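Local coordinates for protein cellobiose 2-epimerase (Ruminococcus albus, PDB 3VW5) that catalyses the reversible 2-epimerization of cellobiose to glucosyl-mannose, acting on unmodified sugar within an (alpha/alpha)6 barrel, at residues A287-R292 against K299-W304; A188-Y193 against D252-V257; A181-I186 against I245-L250. The protein carries 2 engineered substitutions. All coordinates share one frame; numbering follows the deposited sequence.

Contact 1. Residues A287-R292 against K299-W304; sequences ALNNER and KTRVWW
Arg301 reaches back across the hairpin to Ala287 and Asn289. From CB the chain bends at chi2 (82°), which turns it toward segment 287-292. Arg301 CG then lies 3.8 Å from Ala287 CB. NE comes next, against the same methyl. At CZ the guanidinium spreads out, and Ala287 CB rests over one of its faces, offset toward the rim. Arg301 NH2 lies nearest that methyl, 3.4 Å from Ala287 CB, and is hydrogen-bonded elsewhere in the structure. NH1 is the atom bonded across the contact. Arg301 NH1 donates to Asn289 OD1 at 2.9 Å, with an N-H...O angle of 140°. The amide and guanidinium planes are 33° apart, and the donor is tilted from the carbonyl plane. NH1 also makes a weak bond to Lys299 O, which adds to the Asn289 bond. The amide of Asn289 is held at its other end too, where ND2 bonds to Glu284. Lys299 runs beside Asn289 in the same direction, with Lys299 CB 3.3 Å from Asn289 OD1.

Farther along, Asn290 CB meets Thr300 O. Asn290 OD1 lies 3.5 Å from Val302 CG2, while its ND2 bonds to Asp298. A water bridges the two segments. It donates to Leu288 O and Thr300 O and accepts from Val302 N, the water oxygen 2.7 Å from Val302 N. Gln306 NE2 also bonds to Leu288 O. Val302 is the N-cap residue of helix 303-318. Asn290 and Glu291 both face Asp298, a classic beta bulge. The contact is that of a bulged antiparallel beta hairpin, strands 287-293 and 296-302, leading directly into a helix of the (alpha/alpha)6 barrel.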
loop_
_atom_site.group_PDB
_atom_site.type_symbol
_atom_site.label_atom_id
_atom_site.label_comp_id
_atom_site.label_asym_id
_atom_site.label_seq_id
_atom_site.Cartn_x
_atom_site.Cartn_y
_atom_site.Cartn_z
ATOM N N ALA A 287 19.080 -2.606 8.015
ATOM C CA ALA A 287 17.690 -2.170 7.866
ATOM C C ALA A 287 17.623 -1.008 6.866
ATOM O O ALA A 287 18.644 -0.382 6.542
ATOM C CB ALA A 287 17.072 -1.782 9.216
ATOM N N LEU A 288 16.423 -0.747 6.356
ATOM C CA LEU A 288 16.228 0.283 5.349
ATOM C C LEU A 288 15.982 1.638 6.004
ATOM O O LEU A 288 15.109 1.776 6.874
ATOM C CB LEU A 288 15.030 -0.085 4.479
ATOM C CG LEU A 288 15.205 -0.350 2.984
ATOM C CD1 LEU A 288 14.587 0.782 2.172
ATOM C CD2 LEU A 288 16.655 -0.596 2.577
ATOM N N ASN A 289 16.742 2.643 5.592
ATOM C CA ASN A 289 16.407 4.007 5.970
ATOM C C ASN A 289 15.102 4.472 5.326
ATOM O O ASN A 289 14.621 3.880 4.356
ATOM C CB ASN A 289 17.542 4.968 5.611
ATOM C CG ASN A 289 18.794 4.707 6.416
ATOM O OD1 ASN A 289 18.732 4.219 7.550
ATOM N ND2 ASN A 289 19.942 5.009 5.828
ATOM N N ASN A 290 14.544 5.546 5.870
ATOM C CA ASN A 290 13.275 6.095 5.406
ATOM C C ASN A 290 13.387 6.935 4.126
ATOM O O ASN A 290 12.844 6.574 3.074
ATOM C CB ASN A 290 12.644 6.920 6.533
ATOM C CG ASN A 290 11.205 7.282 6.260
ATOM O OD1 ASN A 290 10.467 6.526 5.611
ATOM N ND2 ASN A 290 10.791 8.452 6.753
ATOM N N GLU A 291 14.096 8.056 4.212
ATOM C CA GLU A 291 14.129 8.989 3.091
ATOM C C GLU A 291 15.293 9.966 3.146
ATOM O O GLU A 291 15.876 10.209 4.198
ATOM C CB GLU A 291 12.822 9.786 3.060
ATOM C CG GLU A 291 12.549 10.500 4.385
ATOM C CD GLU A 291 11.421 11.518 4.310
ATOM O OE1 GLU A 291 11.552 12.602 4.941
ATOM O OE2 GLU A 291 10.406 11.238 3.632
ATOM N N ARG A 292 15.616 10.533 1.993
ATOM C CA ARG A 292 16.390 11.756 1.975
ATOM C C ARG A 292 15.465 12.924 1.637
ATOM O O ARG A 292 14.760 12.885 0.631
ATOM C CB ARG A 292 17.525 11.682 0.961
ATOM C CG ARG A 292 18.202 13.039 0.719
ATOM C CD ARG A 292 19.221 12.947 -0.381
ATOM N NE ARG A 292 18.584 12.883 -1.688
ATOM C CZ ARG A 292 18.065 13.942 -2.290
ATOM N NH1 ARG A 292 18.118 15.125 -1.687
ATOM N NH2 ARG A 292 17.510 13.832 -3.487
ATOM N N LYS A 299 16.899 8.274 9.057
ATOM C CA LYS A 299 17.243 6.871 9.162
ATOM C C LYS A 299 16.237 6.094 10.010
ATOM O O LYS A 299 16.429 4.908 10.290
ATOM C CB LYS A 299 18.665 6.705 9.698
ATOM C CG LYS A 299 19.741 7.381 8.848
ATOM C CD LYS A 299 21.128 7.035 9.379
ATOM C CE LYS A 299 22.223 7.699 8.551
ATOM N NZ LYS A 299 23.455 7.917 9.369
ATOM N N THR A 300 15.161 6.760 10.414
ATOM C CA THR A 300 14.091 6.084 11.149
ATOM C C THR A 300 13.605 4.837 10.408
ATOM O O THR A 300 13.382 4.871 9.193
ATOM C CB THR A 300 12.888 7.009 11.340
ATOM O OG1 THR A 300 13.290 8.166 12.074
ATOM C CG2 THR A 300 11.739 6.287 12.069
ATOM N N ARG A 301 13.443 3.738 11.138
ATOM C CA ARG A 301 12.878 2.523 10.557
ATOM C C ARG A 301 11.360 2.567 10.647
ATOM O O ARG A 301 10.793 2.370 11.720
ATOM C CB ARG A 301 13.420 1.267 11.242
ATOM C CG ARG A 301 14.849 0.890 10.845
ATOM C CD ARG A 301 15.940 1.674 11.616
ATOM N NE ARG A 301 17.256 1.110 11.315
ATOM C CZ ARG A 301 17.984 1.430 10.248
ATOM N NH1 ARG A 301 17.548 2.350 9.392
ATOM N NH2 ARG A 301 19.153 0.833 10.033
ATOM N N VAL A 302 10.721 2.872 9.513
ATOM C CA VAL A 302 9.269 2.876 9.380
ATOM C C VAL A 302 8.849 1.456 9.015
ATOM O O VAL A 302 9.465 0.821 8.147
ATOM C CB VAL A 302 8.806 3.872 8.296
ATOM C CG1 VAL A 302 7.288 3.861 8.154
ATOM C CG2 VAL A 302 9.265 5.270 8.629
ATOM N N TRP A 303 7.812 0.952 9.682
ATOM C CA TRP A 303 7.464 -0.468 9.592
ATOM C C TRP A 303 7.143 -0.915 8.148
ATOM O O TRP A 303 7.678 -1.932 7.685
ATOM C CB TRP A 303 6.319 -0.811 10.555
ATOM C CG TRP A 303 4.974 -0.761 9.916
ATOM C CD1 TRP A 303 4.231 -1.823 9.491
ATOM C CD2 TRP A 303 4.218 0.411 9.589
ATOM N NE1 TRP A 303 3.051 -1.387 8.943
ATOM C CE2 TRP A 303 3.021 -0.020 8.986
ATOM C CE3 TRP A 303 4.432 1.781 9.764
ATOM C CZ2 TRP A 303 2.044 0.869 8.548
ATOM C CZ3 TRP A 303 3.462 2.661 9.338
ATOM C CH2 TRP A 303 2.281 2.206 8.735
ATOM N N TRP A 304 6.298 -0.150 7.444
ATOM C CA TRP A 304 5.912 -0.497 6.072
ATOM C C TRP A 304 7.086 -0.454 5.119
ATOM O O TRP A 304 7.134 -1.209 4.149
ATOM C CB TRP A 304 4.760 0.360 5.536
ATOM C CG TRP A 304 5.089 1.789 5.171
ATOM C CD1 TRP A 304 4.840 2.899 5.931
ATOM C CD2 TRP A 304 5.664 2.276 3.935
ATOM N NE1 TRP A 304 5.254 4.031 5.271
ATOM C CE2 TRP A 304 5.753 3.682 4.043
ATOM C CE3 TRP A 304 6.115 1.660 2.761
ATOM C CZ2 TRP A 304 6.269 4.487 3.011
ATOM C CZ3 TRP A 304 6.641 2.463 1.743
ATOM C CH2 TRP A 304 6.708 3.862 1.877
HETATM O O HOH W 1 12.340 3.332 7.431
#

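Contact 2. Residues A188-Y193 against D252-V257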
loop_
_atom_site.group_PDB
_atom_site.type_symbol
_atom_site.label_atom_id
_atom_site.label_comp_id
_atom_site.label_asym_id
_atom_site.label_seq_id
_atom_site.Cartn_x
_atom_site.Cartn_y
_atom_site.Cartn_z
ATOM N N ALA A 188 -3.896 -0.949 -7.943
ATOM C CA ALA A 188 -5.331 -1.256 -8.063
ATOM C C ALA A 188 -5.712 -1.817 -9.432
ATOM O O ALA A 188 -6.371 -2.848 -9.515
ATOM C CB ALA A 188 -6.203 -0.020 -7.725
ATOM N N TYR A 189 -5.310 -1.127 -10.497
ATOM C CA TYR A 189 -5.684 -1.527 -11.854
ATOM C C TYR A 189 -5.092 -2.876 -12.212
ATOM O O TYR A 189 -5.724 -3.671 -12.907
ATOM C CB TYR A 189 -5.277 -0.476 -12.890
ATOM C CG TYR A 189 -6.131 0.760 -12.854
ATOM C CD1 TYR A 189 -6.124 1.666 -13.910
ATOM C CD2 TYR A 189 -6.955 1.026 -11.765
ATOM C CE1 TYR A 189 -6.909 2.809 -13.884
ATOM C CE2 TYR A 189 -7.753 2.163 -11.723
ATOM C CZ TYR A 189 -7.720 3.058 -12.784
ATOM O OH TYR A 189 -8.504 4.201 -12.750
ATOM N N THR A 190 -3.877 -3.131 -11.740
ATOM C CA THR A 190 -3.289 -4.457 -11.865
ATOM C C THR A 190 -4.253 -5.506 -11.323
ATOM O O THR A 190 -4.453 -6.541 -11.945
ATOM C CB THR A 190 -1.946 -4.573 -11.123
ATOM O OG1 THR A 190 -1.020 -3.640 -11.675
ATOM C CG2 THR A 190 -1.374 -5.979 -11.266
ATOM N N GLU A 191 -4.860 -5.231 -10.175
ATOM C CA GLU A 191 -5.700 -6.220 -9.509
ATOM C C GLU A 191 -7.045 -6.361 -10.215
ATOM O O GLU A 191 -7.580 -7.452 -10.297
ATOM C CB GLU A 191 -5.884 -5.877 -8.012
ATOM C CG GLU A 191 -6.562 -6.948 -7.155
ATOM C CD GLU A 191 -5.692 -8.191 -6.936
ATOM O OE1 GLU A 191 -6.136 -9.125 -6.214
ATOM O OE2 GLU A 191 -4.560 -8.241 -7.478
ATOM N N LEU A 192 -7.585 -5.253 -10.713
ATOM C CA LEU A 192 -8.836 -5.260 -11.466
ATOM C C LEU A 192 -8.651 -6.038 -12.755
ATOM O O LEU A 192 -9.566 -6.693 -13.219
ATOM C CB LEU A 192 -9.271 -3.839 -11.826
ATOM C CG LEU A 192 -10.754 -3.487 -11.661
ATOM C CD1 LEU A 192 -11.145 -2.341 -12.598
ATOM C CD2 LEU A 192 -11.649 -4.698 -11.857
ATOM N N TYR A 193 -7.464 -5.955 -13.343
ATOM C CA TYR A 193 -7.226 -6.650 -14.599
ATOM C C TYR A 193 -7.031 -8.138 -14.326
ATOM O O TYR A 193 -7.552 -8.984 -15.042
ATOM C CB TYR A 193 -6.025 -6.057 -15.338
ATOM C CG TYR A 193 -5.760 -6.696 -16.671
ATOM C CD1 TYR A 193 -6.422 -6.263 -17.821
ATOM C CD2 TYR A 193 -4.864 -7.742 -16.785
ATOM C CE1 TYR A 193 -6.192 -6.849 -19.040
ATOM C CE2 TYR A 193 -4.619 -8.343 -18.002
ATOM C CZ TYR A 193 -5.286 -7.890 -19.134
ATOM O OH TYR A 193 -5.042 -8.497 -20.354
ATOM N N ASP A 252 6.697 -4.741 -11.715
ATOM C CA ASP A 252 6.930 -6.058 -12.305
ATOM C C ASP A 252 5.641 -6.846 -12.248
ATOM O O ASP A 252 5.261 -7.501 -13.214
ATOM C CB ASP A 252 8.023 -6.830 -11.558
ATOM C CG ASP A 252 9.422 -6.328 -11.875
ATOM O OD1 ASP A 252 9.593 -5.632 -12.897
ATOM O OD2 ASP A 252 10.354 -6.633 -11.098
ATOM N N ARG A 253 4.970 -6.769 -11.102
ATOM C CA ARG A 253 3.684 -7.429 -10.920
ATOM C C ARG A 253 2.728 -6.994 -12.020
ATOM O O ARG A 253 2.122 -7.830 -12.678
ATOM C CB ARG A 253 3.103 -7.114 -9.537
ATOM C CG ARG A 253 1.654 -7.572 -9.283
ATOM C CD ARG A 253 1.481 -9.083 -9.370
ATOM N NE ARG A 253 2.677 -9.818 -8.970
ATOM C CZ ARG A 253 2.909 -10.267 -7.733
ATOM N NH1 ARG A 253 2.022 -10.044 -6.757
ATOM N NH2 ARG A 253 4.037 -10.938 -7.468
ATOM N N ALA A 254 2.609 -5.684 -12.227
ATOM C CA ALA A 254 1.742 -5.141 -13.281
ATOM C C ALA A 254 2.086 -5.709 -14.672
ATOM O O ALA A 254 1.199 -6.111 -15.430
ATOM C CB ALA A 254 1.782 -3.595 -13.289
ATOM N N CYS A 255 3.375 -5.742 -14.995
ATOM C CA CYS A 255 3.830 -6.221 -16.291
ATOM C C CYS A 255 3.587 -7.713 -16.477
ATOM O O CYS A 255 3.349 -8.173 -17.599
ATOM C CB CYS A 255 5.308 -5.904 -16.496
ATOM S SG CYS A 255 5.629 -4.155 -16.690
ATOM N N ASP A 256 3.669 -8.471 -15.385
ATOM C CA ASP A 256 3.431 -9.919 -15.437
ATOM C C ASP A 256 1.952 -10.214 -15.644
ATOM O O ASP A 256 1.598 -11.137 -16.376
ATOM C CB ASP A 256 3.922 -10.607 -14.155
ATOM C CG ASP A 256 5.436 -10.680 -14.076
ATOM O OD1 ASP A 256 6.077 -10.499 -15.134
ATOM O OD2 ASP A 256 5.988 -10.916 -12.972
ATOM N N VAL A 257 1.101 -9.425 -14.991
ATOM C CA VAL A 257 -0.336 -9.592 -15.101
ATOM C C VAL A 257 -0.841 -9.181 -16.489
ATOM O O VAL A 257 -1.796 -9.756 -17.004
ATOM C CB VAL A 257 -1.080 -8.832 -13.970
ATOM C CG1 VAL A 257 -2.572 -8.849 -14.197
ATOM C CG2 VAL A 257 -0.743 -9.445 -12.616
#
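This is a helix-helix contact between helices 179-196 and 241-258, through their later turns. The two segments run in nearly the same direction, 25° apart, with axes 9.5 Å from each other at closest approach. Thr190 is the central residue and packs against Ala254 and Val257. Its CG2 stands anti to the backbone N (chi1 of OG1 -61°). From there Thr190 CG2 meets Val257 CG2 at 3.8 Å and Arg253 CG at 4.0 Å. OG1 faces the methyl of Ala254 and is hydrogen-bonded to Ile186 O in its own helix. Parallel neighbours of this kind, separated in sequence by helix 199-216, whose Ala202 touches Tyr193, are consistent with the inner ring of an (alpha/alpha)6 barrel. One turn on, Tyr193 and Val257 slide past each other in opposite directions. The ring turns its edge to the valine, with Tyr193 CD2 3.6 Å from Val257 CG1 and CE2 beside Val257 O. Its OH bonds to Glu199. With a glycine in place of Thr190, the methyls of Ala254 and Val257 would probably face a gap between the helices. The guanidinium of Arg253 points elsewhere, into a salt bridge with Glu381 on helix 373-385.

Contact 3. Residues A181-I186 against I245-L250; sequences AILHLI and IEATWL
Glu246 OE2 forms a salt bridge with Arg377 on helix 373-385, and it also lies 3.8 Å from His184 CE1 across the contact. The glutamate reaches this place with an extended chain, its CG anti to the backbone N (chi1 -174°). The two side chains cross at about a right angle. The imidazole and carboxylate planes are 67° apart, and OE2 approaches the ring obliquely. No hydrogen bond joins the two. The ring is held instead through ND1, which bonds to Glu187 in the next turn of its own helix.

Apolar side chains make up the rest of the contact, and Leu183 is the main one. Its two methyls take different partners. Leu183 CD1 meets Leu250 CD2 at 3.4 Å, the two leucines crossing nearly perpendicularly, and it also approaches Glu246 CD. Leu183 CD2 lies 3.8 Å from Ala247 CB. Leu183 CD1 sits 4.1 Å above the centre of the His184 ring. Leu183 thus lies between that ring and Leu250 and Ala247 of helix 241-258. One turn later Ile186 CG2 touches Leu250 O more loosely, at 4.3 Å.

The segments run 29° apart, their axes 10.6 Å apart at closest approach. Two neighbouring, roughly parallel helices of the (alpha/alpha)6 barrel meet here, and all six touching residues are buried. Tyr110 and Phe114 of helix 109-126 meet the His184 ring. Helix 199-216 packs on Ile186, and helix 261-281 lies against Thr248. Trp304 and Glu308 of helix 303-318 touch Glu246, and Tyr373 of helix 373-385 touches both Glu246 and His184.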
loop_
_atom_site.group_PDB
_atom_site.type_symbol
_atom_site.label_atom_id
_atom_site.label_comp_id
_atom_site.label_asym_id
_atom_site.label_seq_id
_atom_site.Cartn_x
_atom_site.Cartn_y
_atom_site.Cartn_z
ATOM N N ALA A 181 0.225 8.486 -5.800
ATOM C CA ALA A 181 -1.058 8.202 -6.426
ATOM C C ALA A 181 -0.900 7.338 -7.677
ATOM O O ALA A 181 -1.677 6.410 -7.896
ATOM C CB ALA A 181 -1.782 9.493 -6.760
ATOM N N ILE A 182 0.090 7.644 -8.506
ATOM C CA ILE A 182 0.254 6.884 -9.743
ATOM C C ILE A 182 0.500 5.416 -9.390
ATOM O O ILE A 182 -0.164 4.512 -9.902
ATOM C CB ILE A 182 1.371 7.472 -10.650
ATOM C CG1 ILE A 182 1.025 8.898 -11.077
ATOM C CG2 ILE A 182 1.587 6.617 -11.886
ATOM C CD1 ILE A 182 2.126 9.576 -11.873
ATOM N N LEU A 183 1.434 5.207 -8.473
ATOM C CA LEU A 183 1.809 3.886 -8.000
ATOM C C LEU A 183 0.608 3.082 -7.472
ATOM O O LEU A 183 0.462 1.883 -7.759
ATOM C CB LEU A 183 2.866 4.036 -6.905
ATOM C CG LEU A 183 3.712 2.819 -6.522
ATOM C CD1 LEU A 183 3.069 2.018 -5.415
ATOM C CD2 LEU A 183 3.967 1.958 -7.739
ATOM N N HIS A 184 -0.251 3.732 -6.698
ATOM C CA HIS A 184 -1.414 3.030 -6.177
ATOM C C HIS A 184 -2.567 2.852 -7.182
ATOM O O HIS A 184 -3.387 1.946 -7.033
ATOM C CB HIS A 184 -1.835 3.582 -4.810
ATOM C CG HIS A 184 -0.853 3.240 -3.732
ATOM N ND1 HIS A 184 -0.705 1.956 -3.248
ATOM C CD2 HIS A 184 0.084 3.988 -3.103
ATOM C CE1 HIS A 184 0.256 1.935 -2.347
ATOM N NE2 HIS A 184 0.748 3.158 -2.235
ATOM N N LEU A 185 -2.601 3.677 -8.223
ATOM C CA LEU A 185 -3.431 3.357 -9.391
ATOM C C LEU A 185 -2.875 2.121 -10.108
ATOM O O LEU A 185 -3.622 1.197 -10.435
ATOM C CB LEU A 185 -3.561 4.545 -10.347
ATOM C CG LEU A 185 -4.431 5.713 -9.867
ATOM C CD1 LEU A 185 -4.283 6.899 -10.803
ATOM C CD2 LEU A 185 -5.909 5.336 -9.718
ATOM N N ILE A 186 -1.568 2.082 -10.339
ATOM C CA ILE A 186 -0.984 0.876 -10.915
ATOM C C ILE A 186 -1.407 -0.354 -10.103
ATOM O O ILE A 186 -1.900 -1.330 -10.644
ATOM C CB ILE A 186 0.553 0.990 -11.019
ATOM C CG1 ILE A 186 0.941 1.938 -12.160
ATOM C CG2 ILE A 186 1.190 -0.367 -11.199
ATOM C CD1 ILE A 186 2.314 2.566 -12.013
ATOM N N ILE A 245 11.556 0.974 -3.431
ATOM C CA ILE A 245 11.641 -0.479 -3.374
ATOM C C ILE A 245 10.262 -1.141 -3.555
ATOM O O ILE A 245 10.159 -2.219 -4.127
ATOM C CB ILE A 245 12.363 -0.965 -2.072
ATOM C CG1 ILE A 245 12.834 -2.417 -2.224
ATOM C CG2 ILE A 245 11.466 -0.794 -0.858
ATOM C CD1 ILE A 245 13.561 -2.694 -3.534
ATOM N N GLU A 246 9.211 -0.490 -3.082
ATOM C CA GLU A 246 7.850 -0.977 -3.291
ATOM C C GLU A 246 7.442 -0.919 -4.768
ATOM O O GLU A 246 6.892 -1.878 -5.325
ATOM C CB GLU A 246 6.864 -0.155 -2.466
ATOM C CG GLU A 246 5.451 -0.679 -2.495
ATOM C CD GLU A 246 4.480 0.266 -1.829
ATOM O OE1 GLU A 246 4.880 1.411 -1.514
ATOM O OE2 GLU A 246 3.314 -0.136 -1.612
ATOM N N ALA A 247 7.709 0.217 -5.401
ATOM C CA ALA A 247 7.379 0.394 -6.807
ATOM C C ALA A 247 8.031 -0.671 -7.683
ATOM O O ALA A 247 7.421 -1.130 -8.646
ATOM C CB ALA A 247 7.749 1.789 -7.279
ATOM N N THR A 248 9.252 -1.086 -7.347
ATOM C CA THR A 248 9.956 -2.067 -8.180
ATOM C C THR A 248 9.180 -3.362 -8.354
ATOM O O THR A 248 8.981 -3.814 -9.483
ATOM C CB THR A 248 11.365 -2.400 -7.676
ATOM O OG1 THR A 248 11.299 -3.028 -6.381
ATOM C CG2 THR A 248 12.224 -1.132 -7.637
ATOM N N TRP A 249 8.747 -3.975 -7.253
ATOM C CA TRP A 249 8.014 -5.235 -7.384
ATOM C C TRP A 249 6.564 -5.045 -7.853
ATOM O O TRP A 249 6.019 -5.890 -8.546
ATOM C CB TRP A 249 8.096 -6.091 -6.115
ATOM C CG TRP A 249 7.227 -5.681 -4.957
ATOM C CD1 TRP A 249 7.594 -4.888 -3.908
ATOM C CD2 TRP A 249 5.873 -6.083 -4.695
ATOM N NE1 TRP A 249 6.553 -4.757 -3.021
ATOM C CE2 TRP A 249 5.486 -5.480 -3.478
ATOM C CE3 TRP A 249 4.953 -6.892 -5.367
ATOM C CZ2 TRP A 249 4.212 -5.658 -2.919
ATOM C CZ3 TRP A 249 3.690 -7.064 -4.814
ATOM C CH2 TRP A 249 3.328 -6.449 -3.600
ATOM N N LEU A 250 5.965 -3.918 -7.492
ATOM C CA LEU A 250 4.614 -3.587 -7.914
ATOM C C LEU A 250 4.540 -3.416 -9.428
ATOM O O LEU A 250 3.571 -3.823 -10.065
ATOM C CB LEU A 250 4.164 -2.301 -7.233
ATOM C CG LEU A 250 3.075 -2.440 -6.178
ATOM C CD1 LEU A 250 3.067 -3.841 -5.605
ATOM C CD2 LEU A 250 3.237 -1.384 -5.107
#

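Following the chain from the N terminus, the first element used by these contacts is helix 179-196. It opens contact 3 with 181-186 and then contact 2 with 188-193. The chain passes through helix 199-216 and short strands before helix 241-258 answers in the same order: 245-250 closes contact 3 and 252-257 closes contact 2. The two closures cross, as expected for parallel helices. They meet where Ala254 CB touches Ile186 CG2. Contact 1 follows in series and closes only a hairpin. Its centre is about 26 Å from that of contact 2, on the other side of the chain's centre. Trp304 of contact 1 packs on Glu246 of contact 3, so the start of helix 303-318, just after the hairpin, touches helix 241-258.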